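Local coordinates for protein aminopeptidase (Aneurinibacillus sp. AM-1, PDB 5IB9) that probably removes amino acids from the N-terminus of peptides as a zinc-dependent M28-family aminopeptidase, and binds zinc ions and the inhibitor bestatin, at residues Lys280-Ala283 / Ala284-Glu288; Glu288-Ile291 / Lys292-Ile295; Gly270-Glu273 / Asn274-Gly278; Glu36-Lys39 / Ala40-Ile44. One frame throughout, in Å; residues are numbered along the deposited sequence.

Contacts 3, 1 and 2 follow one another along the M28 peptidase range, while contact 4 lies far upstream on helix 35-50. Contact 3 is at the active site. Its Glu273 binds one of the active-site zinc ions, and the loop faces the bound inhibitor. Helix 277-283 leads from it to contact 1, and Lys280 NZ reaches back to Gly275 O, 3.2 Å away. Contacts 1 and 2 share Glu288, which binds a different zinc ion together with the second subunit. Their centres are about 11 Å apart. Contact 4 touches contact 3 through Glu37 OE2, 3.3 Å from Ala271 N. Its centre is about 29 Å from that of contact 2.

Contact 1: Lys280-Ala283 / Ala284-Glu288; sequences KKYA and ASLSE. With ZN (zinc ion), chain G.
Tyr282 carries two residues of the following loop against its ring, Ser285 and Leu286. The setting is the end of helix 277-283, where a type I beta turn from Ala283 to Leu286 takes the chain out of the helix. Ser285 OG sits above one face of the tyrosine ring, displaced toward the rim and 3.9 Å from Tyr282 CE1. Leu286 CD2 comes at a slant to the hydroxyl end, on the CE2 side, 3.8 Å from Tyr282 OH. The Tyr282 side chain points back from the turn at CB, but chi1 of -180° brings the ring round so that one face meets Ser285 OG and the hydroxyl end meets Leu286. The hydroxyl is hydrogen-bonded to Arg265, and the ring packs on strands 263-269 and 187-210.

Tyr282 O takes two hydrogen bonds from Ser285. Ser285 OG donates to Tyr282 O at 2.7 Å, in the carbonyl plane and on a lone pair. Ser285 N donates to Tyr282 O at 2.9 Å. The serine torsion of 77° places OG between its own N and carbonyl carbon, within reach of this oxygen. Leu286 N closes the turn on Ala283 O at 3.2 Å. A water donates to both Ala283 O and Leu286 O. Ser287 then caps the next helix. The loop also faces the second subunit, where Gln58 of that subunit bonds to Ala284 O. Beyond the turn, Glu288 OE2 binds a zinc ion at 1.9 Å, and His204 of the second subunit binds the same ion.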
loop_
_atom_site.group_PDB
_atom_site.type_symbol
_atom_site.label_atom_id
_atom_site.label_comp_id
_atom_site.label_asym_id
_atom_site.label_seq_id
_atom_site.Cartn_x
_atom_site.Cartn_y
_atom_site.Cartn_z
ATOM N N LYS A 280 -0.708 -0.165 9.110
ATOM C CA LYS A 280 -1.348 0.360 7.871
ATOM C C LYS A 280 -1.589 -0.815 6.920
ATOM O O LYS A 280 -2.678 -0.846 6.282
ATOM C CB LYS A 280 -0.360 1.331 7.181
ATOM C CG LYS A 280 -0.422 2.714 7.864
ATOM C CD LYS A 280 0.695 3.626 7.235
ATOM C CE LYS A 280 0.695 4.986 7.988
ATOM N NZ LYS A 280 1.842 5.867 7.480
ATOM N N LYS A 281 -0.637 -1.743 6.775
ATOM C CA LYS A 281 -0.841 -2.893 5.877
ATOM C C LYS A 281 -1.892 -3.771 6.450
ATOM O O LYS A 281 -2.647 -4.342 5.659
ATOM C CB LYS A 281 0.466 -3.668 5.631
ATOM C CG LYS A 281 1.542 -2.842 4.930
ATOM C CD LYS A 281 1.302 -2.720 3.416
ATOM C CE LYS A 281 2.537 -1.911 2.870
ATOM N NZ LYS A 281 2.280 -1.521 1.452
ATOM N N TYR A 282 -2.018 -3.948 7.750
ATOM C CA TYR A 282 -3.088 -4.828 8.243
ATOM C C TYR A 282 -4.487 -4.160 8.071
ATOM O O TYR A 282 -5.425 -4.780 7.609
ATOM C CB TYR A 282 -2.853 -5.202 9.706
ATOM C CG TYR A 282 -3.979 -6.118 10.180
ATOM C CD1 TYR A 282 -3.976 -7.495 9.818
ATOM C CD2 TYR A 282 -5.035 -5.619 10.920
ATOM C CE1 TYR A 282 -5.044 -8.270 10.117
ATOM C CE2 TYR A 282 -6.124 -6.363 11.222
ATOM C CZ TYR A 282 -6.063 -7.697 10.829
ATOM O OH TYR A 282 -7.181 -8.539 11.128
ATOM N N ALA A 283 -4.631 -2.897 8.451
ATOM C CA ALA A 283 -5.871 -2.124 8.218
ATOM C C ALA A 283 -6.257 -2.190 6.763
ATOM O O ALA A 283 -7.458 -2.359 6.507
ATOM C CB ALA A 283 -5.584 -0.673 8.661
ATOM N N ALA A 284 -5.284 -2.136 5.856
ATOM C CA ALA A 284 -5.676 -2.197 4.396
ATOM C C ALA A 284 -6.157 -3.563 4.005
ATOM O O ALA A 284 -6.766 -3.682 2.874
ATOM C CB ALA A 284 -4.498 -1.831 3.552
ATOM N N SER A 285 -5.978 -4.590 4.801
ATOM C CA SER A 285 -6.520 -5.928 4.441
ATOM C C SER A 285 -7.988 -6.132 4.817
ATOM O O SER A 285 -8.550 -7.206 4.459
ATOM C CB SER A 285 -5.670 -7.042 5.114
ATOM O OG SER A 285 -6.003 -7.170 6.504
ATOM N N LEU A 286 -8.551 -5.284 5.643
ATOM C CA LEU A 286 -9.912 -5.451 6.139
ATOM C C LEU A 286 -10.988 -5.184 5.086
ATOM O O LEU A 286 -10.842 -4.232 4.300
ATOM C CB LEU A 286 -10.148 -4.522 7.342
ATOM C CG LEU A 286 -9.160 -4.781 8.518
ATOM C CD1 LEU A 286 -9.407 -3.763 9.624
ATOM C CD2 LEU A 286 -9.373 -6.297 9.004
ATOM N N SER A 287 -12.050 -5.997 5.129
ATOM C CA SER A 287 -13.185 -5.660 4.270
ATOM C C SER A 287 -14.035 -4.623 4.910
ATOM O O SER A 287 -13.902 -4.300 6.116
ATOM C CB SER A 287 -13.993 -6.893 4.085
ATOM O OG SER A 287 -14.676 -7.293 5.308
ATOM N N GLU A 288 -14.977 -4.052 4.111
ATOM C CA GLU A 288 -15.888 -3.063 4.657
ATOM C C GLU A 288 -16.741 -3.662 5.796
ATOM O O GLU A 288 -17.015 -2.950 6.776
ATOM C CB GLU A 288 -16.779 -2.445 3.525
ATOM C CG GLU A 288 -15.932 -1.525 2.666
ATOM C CD GLU A 288 -16.707 -0.683 1.593
ATOM O OE1 GLU A 288 -17.871 -0.994 1.343
ATOM O OE2 GLU A 288 -16.152 0.370 1.214
HETATM ZN ZN ZN G . -16.827 1.513 -0.140
HETATM O O HOH W 1 -9.479 -1.888 4.642
HETATM O O HOH W 2 -18.770 1.604 -0.158
HETATM O O HOH W 3 -16.349 3.957 -0.438
HETATM O O HOH W 4 -16.275 3.260 0.590
HETATM O O HOH W 5 -17.982 3.128 -0.769
#

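Contact 2: Glu288-Ile291 / Lys292-Ile295; sequences EDEI and KRTI. With ZN (zinc ion), chain G.
Asp289 and Arg293, one helical turn apart, form a salt bridge along this short helix. Asp289 OD2 meets Arg293 NE at 2.8 Å, at the edge of the guanidinium. The bond is weak because its N-H...O angle is only 128°. The carboxylate and guanidinium planes are turned 31° apart. The bend at chi3 (-59°) brings NE back to the aspartate, and NH1 is held by Asn220 O.

The tight part is the end of the helix. Thr294 OG1 donates to Glu290 O at 2.8 Å, from above the carbonyl plane. Thr294 N bonds to Ile291 O at 3.2 Å. A water also joins Ile291 O to Thr294 O. Thr294 is buried, and its side chain packs on Ile222 and Ile224.

Lys292 is the solvent side. It runs back along the Glu288 carbonyl, its CG 3.3 Å from Glu288 O. Its NZ stays 4.3 Å from Glu288 OE1, too far for a salt bridge, and one water links the two charges, weakly on the glutamate side. Glu288 OE2 is taken by a zinc ion, and Glu288 also touches the second subunit. Glu290 OE1 turns back to Ser287 N at the N-cap, and OE2 forms a salt bridge with Arg265.

The arrangement is a helix-to-strand junction of the M28 alpha/beta fold. Helix 288-293 passes directly into strand 294-300, which runs parallel to strands 222-228 and 358-364.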
loop_
_atom_site.group_PDB
_atom_site.type_symbol
_atom_site.label_atom_id
_atom_site.label_comp_id
_atom_site.label_asym_id
_atom_site.label_seq_id
_atom_site.Cartn_x
_atom_site.Cartn_y
_atom_site.Cartn_z
ATOM N N GLU A 288 -14.977 -4.052 4.111
ATOM C CA GLU A 288 -15.888 -3.063 4.657
ATOM C C GLU A 288 -16.741 -3.662 5.796
ATOM O O GLU A 288 -17.015 -2.950 6.776
ATOM C CB GLU A 288 -16.779 -2.445 3.525
ATOM C CG GLU A 288 -15.932 -1.525 2.666
ATOM C CD GLU A 288 -16.707 -0.683 1.593
ATOM O OE1 GLU A 288 -17.871 -0.994 1.343
ATOM O OE2 GLU A 288 -16.152 0.370 1.214
ATOM N N ASP A 289 -17.187 -4.934 5.655
ATOM C CA ASP A 289 -17.943 -5.585 6.722
ATOM C C ASP A 289 -17.058 -5.696 7.979
ATOM O O ASP A 289 -17.546 -5.391 9.077
ATOM C CB ASP A 289 -18.519 -6.906 6.258
ATOM C CG ASP A 289 -19.424 -7.553 7.294
ATOM O OD1 ASP A 289 -20.387 -6.869 7.603
ATOM O OD2 ASP A 289 -19.110 -8.696 7.759
ATOM N N GLU A 290 -15.822 -6.179 7.875
ATOM C CA GLU A 290 -14.914 -6.236 9.065
ATOM C C GLU A 290 -14.759 -4.904 9.680
ATOM O O GLU A 290 -14.837 -4.837 10.936
ATOM C CB GLU A 290 -13.567 -6.803 8.635
ATOM C CG GLU A 290 -13.668 -8.321 8.284
ATOM C CD GLU A 290 -12.336 -8.780 7.783
ATOM O OE1 GLU A 290 -11.754 -8.263 6.797
ATOM O OE2 GLU A 290 -11.716 -9.686 8.367
ATOM N N ILE A 291 -14.575 -3.820 8.906
ATOM C CA ILE A 291 -14.406 -2.537 9.512
ATOM C C ILE A 291 -15.675 -2.137 10.306
ATOM O O ILE A 291 -15.584 -1.643 11.489
ATOM C CB ILE A 291 -14.128 -1.500 8.430
ATOM C CG1 ILE A 291 -12.727 -1.788 7.848
ATOM C CG2 ILE A 291 -14.144 -0.017 8.987
ATOM C CD1 ILE A 291 -12.425 -1.053 6.543
ATOM N N LYS A 292 -16.858 -2.294 9.687
ATOM C CA LYS A 292 -18.126 -1.906 10.384
ATOM C C LYS A 292 -18.339 -2.731 11.659
ATOM O O LYS A 292 -18.978 -2.179 12.624
ATOM C CB LYS A 292 -19.320 -2.111 9.423
ATOM C CG LYS A 292 -19.270 -1.115 8.288
ATOM C CD LYS A 292 -20.474 -1.197 7.325
ATOM C CE LYS A 292 -20.266 -0.185 6.172
ATOM N NZ LYS A 292 -20.364 -0.972 4.906
ATOM N N ARG A 293 -17.828 -3.949 11.718
ATOM C CA ARG A 293 -18.125 -4.821 12.870
ATOM C C ARG A 293 -17.052 -4.665 13.938
ATOM O O ARG A 293 -17.206 -5.286 15.019
ATOM C CB ARG A 293 -18.133 -6.304 12.420
ATOM C CG ARG A 293 -19.316 -6.509 11.568
ATOM C CD ARG A 293 -19.461 -7.851 11.206
ATOM N NE ARG A 293 -18.403 -8.524 10.485
ATOM C CZ ARG A 293 -17.663 -9.561 10.910
ATOM N NH1 ARG A 293 -17.763 -10.006 12.131
ATOM N NH2 ARG A 293 -16.827 -10.205 10.063
ATOM N N THR A 294 -15.955 -3.920 13.696
ATOM C CA THR A 294 -14.899 -3.824 14.728
ATOM C C THR A 294 -15.263 -2.712 15.699
ATOM O O THR A 294 -15.269 -1.495 15.396
ATOM C CB THR A 294 -13.576 -3.508 13.996
ATOM O OG1 THR A 294 -13.199 -4.598 13.189
ATOM C CG2 THR A 294 -12.458 -3.458 15.142
ATOM N N ILE A 295 -15.642 -3.168 16.899
ATOM C CA ILE A 295 -16.141 -2.265 17.909
ATOM C C ILE A 295 -15.083 -1.567 18.738
ATOM O O ILE A 295 -15.362 -0.564 19.386
ATOM C CB ILE A 295 -17.163 -2.912 18.849
ATOM C CG1 ILE A 295 -16.467 -4.000 19.618
ATOM C CG2 ILE A 295 -18.451 -3.498 18.038
ATOM C CD1 ILE A 295 -17.482 -4.614 20.753
HETATM ZN ZN ZN G . -16.827 1.513 -0.140
HETATM O O HOH W 6 -19.137 1.270 3.086
HETATM O O HOH W 2 -18.770 1.604 -0.158
HETATM O O HOH W 7 -15.699 0.427 13.540
HETATM O O HOH W 3 -16.349 3.957 -0.438
HETATM O O HOH W 4 -16.275 3.260 0.590
HETATM O O HOH W 5 -17.982 3.128 -0.769
#

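Contact 3: Gly270-Glu273 / Asn274-Gly278; sequences GAEE and NGLIG. With ZN (zinc ion), chain B; BES (2-(3-amino-2-hydroxy-4-phenyl-butyrylamino)-4-methyl-pentanoic acid), chain H.
Leu276 lies alongside Glu272, both side chains pointing the same way, with CD2 3.7 Å from Glu272 CG. They belong to the active-site loop of the M28 peptidase fold, between strand 263-269 and helix 277-283. Glu272 CG is anti to the backbone N (chi1 -171°), and the chain then bends at chi2. This sets its carboxylate beside the inhibitor bestatin, OE1 being 3.1 Å from BES O2. The methyl end of the Leu276 side chain faces the leucyl group of the same ligand.

Backbone bonds close the turn between the two residues. Glu272 O accepts from both Gly275 N and Leu276 N, which reach it from the same face of its plane. The Leu276 bond is the straighter one, at 169°. Farther back, Ile277 N bonds to Ala271 O, and Ala271 CB touches Ile277 CB at 3.8 Å. Asp230 accepts from the backbone N of both glutamates, one carboxylate oxygen each.

Glu273 binds a zinc ion through both carboxylate oxygens. Asp240, His371 and the inhibitor complete the site. Its two bonds are unequal: Glu273 OE2 is 2.1 Å from the zinc, OE1 2.6 Å.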
loop_
_atom_site.group_PDB
_atom_site.type_symbol
_atom_site.label_atom_id
_atom_site.label_comp_id
_atom_site.label_asym_id
_atom_site.label_seq_id
_atom_site.Cartn_x
_atom_site.Cartn_y
_atom_site.Cartn_z
ATOM N N GLY A 270 4.480 -5.323 12.564
ATOM C CA GLY A 270 5.884 -5.019 12.229
ATOM C C GLY A 270 6.026 -3.577 11.805
ATOM O O GLY A 270 5.076 -2.876 11.498
ATOM N N ALA A 271 7.292 -3.134 11.809
ATOM C CA ALA A 271 7.670 -1.824 11.191
ATOM C C ALA A 271 6.896 -0.717 11.743
ATOM O O ALA A 271 6.586 0.243 11.077
ATOM C CB ALA A 271 7.652 -1.909 9.614
ATOM N N GLU A 272 6.509 -0.733 13.016
ATOM C CA GLU A 272 5.853 0.385 13.686
ATOM C C GLU A 272 6.779 1.621 13.713
ATOM O O GLU A 272 6.300 2.742 13.467
ATOM C CB GLU A 272 5.327 0.002 15.090
ATOM C CG GLU A 272 4.451 1.089 15.731
ATOM C CD GLU A 272 5.273 2.084 16.584
ATOM O OE1 GLU A 272 6.504 1.912 16.776
ATOM O OE2 GLU A 272 4.565 3.029 16.994
ATOM N N GLU A 273 8.043 1.335 13.980
ATOM C CA GLU A 273 8.960 2.486 14.244
ATOM C C GLU A 273 9.303 3.182 12.938
ATOM O O GLU A 273 9.794 4.343 12.999
ATOM C CB GLU A 273 10.191 1.930 14.892
ATOM C CG GLU A 273 10.055 1.280 16.322
ATOM C CD GLU A 273 9.699 2.275 17.444
ATOM O OE1 GLU A 273 9.436 3.476 17.114
ATOM O OE2 GLU A 273 9.647 1.771 18.660
ATOM N N ASN A 274 9.016 2.554 11.827
ATOM C CA ASN A 274 9.206 3.094 10.498
ATOM C C ASN A 274 8.068 3.932 9.977
ATOM O O ASN A 274 8.056 4.291 8.789
ATOM C CB ASN A 274 9.426 1.912 9.456
ATOM C CG ASN A 274 10.551 0.966 9.872
ATOM O OD1 ASN A 274 11.708 1.096 9.415
ATOM N ND2 ASN A 274 10.268 0.130 10.854
ATOM N N GLY A 275 7.027 4.192 10.788
ATOM C CA GLY A 275 5.884 4.912 10.362
ATOM C C GLY A 275 4.604 4.072 10.301
ATOM O O GLY A 275 3.739 4.287 9.474
ATOM N N LEU A 276 4.431 3.194 11.286
ATOM C CA LEU A 276 3.183 2.405 11.420
ATOM C C LEU A 276 2.985 1.502 10.238
ATOM O O LEU A 276 1.826 1.335 9.840
ATOM C CB LEU A 276 1.937 3.304 11.733
ATOM C CG LEU A 276 2.208 4.423 12.746
ATOM C CD1 LEU A 276 0.867 5.156 12.898
ATOM C CD2 LEU A 276 2.737 3.959 14.073
ATOM N N ILE A 277 4.030 1.054 9.529
ATOM C CA ILE A 277 3.848 0.352 8.246
ATOM C C ILE A 277 3.012 -0.891 8.432
ATOM O O ILE A 277 2.073 -1.157 7.638
ATOM C CB ILE A 277 5.179 0.108 7.545
ATOM C CG1 ILE A 277 5.802 1.528 7.409
ATOM C CG2 ILE A 277 4.822 -0.412 6.105
ATOM C CD1 ILE A 277 7.148 1.444 6.703
ATOM N N GLY A 278 3.345 -1.670 9.414
ATOM C CA GLY A 278 2.596 -2.971 9.524
ATOM C C GLY A 278 1.185 -2.763 9.888
ATOM O O GLY A 278 0.318 -3.443 9.253
HETATM ZN ZN ZN B . 9.092 3.540 19.664
HETATM N N2 BES H . 5.774 4.028 21.604
HETATM C C1 BES H . 6.161 5.053 20.634
HETATM C C6 BES H . 5.117 6.166 20.676
HETATM C C7 BES H . 5.056 7.060 21.910
HETATM C C8 BES H . 6.213 7.497 22.602
HETATM C C12 BES H . 3.783 7.491 22.343
HETATM C C9 BES H . 6.076 8.355 23.714
HETATM C C11 BES H . 3.647 8.352 23.468
HETATM C C10 BES H . 4.801 8.771 24.148
HETATM C C2 BES H . 6.267 4.436 19.234
HETATM O O2 BES H . 7.014 3.253 19.509
HETATM C C3 BES H . 7.082 5.395 18.437
HETATM O O3 BES H . 8.253 5.558 18.761
HETATM N N1 BES H . 6.481 6.061 17.511
HETATM C C4 BES H . 7.227 7.074 16.759
HETATM C C13 BES H . 6.196 7.614 15.783
HETATM C C14 BES H . 5.677 6.582 14.775
HETATM C C15 BES H . 4.779 7.386 13.844
HETATM C C16 BES H . 6.762 5.806 14.027
HETATM C C5 BES H . 7.628 8.281 17.599
HETATM O O1 BES H . 8.538 9.046 17.166
HETATM O O4 BES H . 7.082 8.545 18.685
#

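Contact 4: Glu36-Lys39 / Ala40-Ile44; sequences EELK and AVRYI
Leu38 and Arg42 meet through the regular backbone bonding of an alpha helix, here the N-terminal part of helix 35-50. Arg42 N donates to Leu38 O at 2.9 Å. The same step of four residues repeats on either side of it. Ala40 N bonds to Glu36 O at 3.1 Å, Val41 N to Glu37 O at 2.9 Å, and Tyr43 N to Lys39 O at 2.9 Å. These carbonyls and amides are thereby satisfied within the helix. Val41 CG2 also packs against Glu37 O, 3.4 Å away.

The charged ends find partners in different places. Lys39 NZ bridges to Glu36 within the first turn. Lys39 NZ donates to Glu36 OE1 at 2.9 Å, on the syn side of the carboxylate, and more weakly to OE2. The bend of the lysine at chi3 (-54°) folds its amine back to the glutamate. Arg42 bends at chi2 and chi3 across the side of the helix, and its NH2 forms a salt bridge with Glu45. Its guanidinium only skirts Leu38, with Arg42 NH1 4.4 Å from Leu38 CD1, so the two are loosely placed.

Glu37 is buried, and both of its carboxylate oxygens have partners. OE1 accepts from Ser203 OG and Gly33 N. OE2 has weak bonds to His229 ND1 and Ala271 N.

One flank of the helix lies on helix 15-25, where the Tyr43 ring stacks with Phe24 and Ala40 touches Leu25. Leu38 touches His204, Ile44 touches Val206, and Val41 touches both, all on strand 187-210.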
loop_
_atom_site.group_PDB
_atom_site.type_symbol
_atom_site.label_atom_id
_atom_site.label_comp_id
_atom_site.label_asym_id
_atom_site.label_seq_id
_atom_site.Cartn_x
_atom_site.Cartn_y
_atom_site.Cartn_z
ATOM N N GLU A 36 16.529 -10.186 13.459
ATOM C CA GLU A 36 15.981 -10.281 14.805
ATOM C C GLU A 36 14.469 -10.039 14.830
ATOM O O GLU A 36 13.777 -10.608 15.661
ATOM C CB GLU A 36 16.585 -9.192 15.746
ATOM C CG GLU A 36 18.074 -9.428 15.987
ATOM C CD GLU A 36 18.310 -10.660 16.818
ATOM O OE1 GLU A 36 17.564 -11.024 17.744
ATOM O OE2 GLU A 36 19.319 -11.380 16.549
ATOM N N GLU A 37 13.960 -9.227 13.920
ATOM C CA GLU A 37 12.433 -9.080 13.849
ATOM C C GLU A 37 11.873 -10.373 13.374
ATOM O O GLU A 37 10.827 -10.756 13.909
ATOM C CB GLU A 37 12.014 -7.930 12.923
ATOM C CG GLU A 37 10.568 -7.555 13.248
ATOM C CD GLU A 37 9.945 -6.653 12.236
ATOM O OE1 GLU A 37 10.234 -6.854 11.008
ATOM O OE2 GLU A 37 9.134 -5.749 12.648
ATOM N N LEU A 38 12.532 -11.043 12.410
ATOM C CA LEU A 38 12.009 -12.337 11.968
ATOM C C LEU A 38 11.991 -13.373 13.085
ATOM O O LEU A 38 10.995 -14.129 13.280
ATOM C CB LEU A 38 12.817 -12.854 10.787
ATOM C CG LEU A 38 12.237 -14.105 10.130
ATOM C CD1 LEU A 38 10.933 -13.852 9.524
ATOM C CD2 LEU A 38 13.256 -14.637 9.088
ATOM N N LYS A 39 13.050 -13.394 13.924
ATOM C CA LYS A 39 13.028 -14.253 15.046
ATOM C C LYS A 39 11.861 -13.986 16.022
ATOM O O LYS A 39 11.249 -14.892 16.620
ATOM C CB LYS A 39 14.403 -14.084 15.750
ATOM C CG LYS A 39 14.420 -14.754 17.097
ATOM C CD LYS A 39 15.678 -14.315 18.032
ATOM C CE LYS A 39 16.887 -14.560 17.225
ATOM N NZ LYS A 39 18.087 -13.902 17.923
ATOM N N ALA A 40 11.576 -12.705 16.205
ATOM C CA ALA A 40 10.464 -12.326 17.087
ATOM C C ALA A 40 9.096 -12.832 16.520
ATOM O O ALA A 40 8.224 -13.308 17.241
ATOM C CB ALA A 40 10.421 -10.782 17.299
ATOM N N VAL A 41 8.962 -12.573 15.202
ATOM C CA VAL A 41 7.740 -13.058 14.498
ATOM C C VAL A 41 7.555 -14.558 14.732
ATOM O O VAL A 41 6.453 -15.005 15.089
ATOM C CB VAL A 41 7.847 -12.704 13.003
ATOM C CG1 VAL A 41 6.885 -13.579 12.197
ATOM C CG2 VAL A 41 7.655 -11.240 12.846
ATOM N N ARG A 42 8.655 -15.353 14.569
ATOM C CA ARG A 42 8.517 -16.757 14.786
ATOM C C ARG A 42 8.165 -17.084 16.198
ATOM O O ARG A 42 7.398 -18.032 16.505
ATOM C CB ARG A 42 9.830 -17.441 14.395
ATOM C CG ARG A 42 10.029 -17.491 12.892
ATOM C CD ARG A 42 9.468 -18.818 12.442
ATOM N NE ARG A 42 8.151 -18.514 11.935
ATOM C CZ ARG A 42 7.934 -18.003 10.733
ATOM N NH1 ARG A 42 8.981 -17.728 9.974
ATOM N NH2 ARG A 42 6.661 -17.792 10.309
ATOM N N TYR A 43 8.790 -16.393 17.168
ATOM C CA TYR A 43 8.551 -16.638 18.568
ATOM C C TYR A 43 7.105 -16.365 18.919
ATOM O O TYR A 43 6.432 -17.152 19.653
ATOM C CB TYR A 43 9.527 -15.782 19.382
ATOM C CG TYR A 43 9.316 -15.931 20.887
ATOM C CD1 TYR A 43 9.930 -16.945 21.635
ATOM C CD2 TYR A 43 8.452 -15.021 21.589
ATOM C CE1 TYR A 43 9.734 -17.064 23.055
ATOM C CE2 TYR A 43 8.228 -15.129 22.966
ATOM C CZ TYR A 43 8.953 -16.104 23.695
ATOM O OH TYR A 43 8.773 -16.181 25.062
ATOM N N ILE A 44 6.650 -15.149 18.486
ATOM C CA ILE A 44 5.244 -14.704 18.708
ATOM C C ILE A 44 4.251 -15.718 18.135
ATOM O O ILE A 44 3.335 -16.170 18.870
ATOM C CB ILE A 44 5.054 -13.278 18.238
ATOM C CG1 ILE A 44 5.927 -12.405 19.173
ATOM C CG2 ILE A 44 3.540 -12.875 18.369
ATOM C CD1 ILE A 44 6.186 -11.019 18.566
#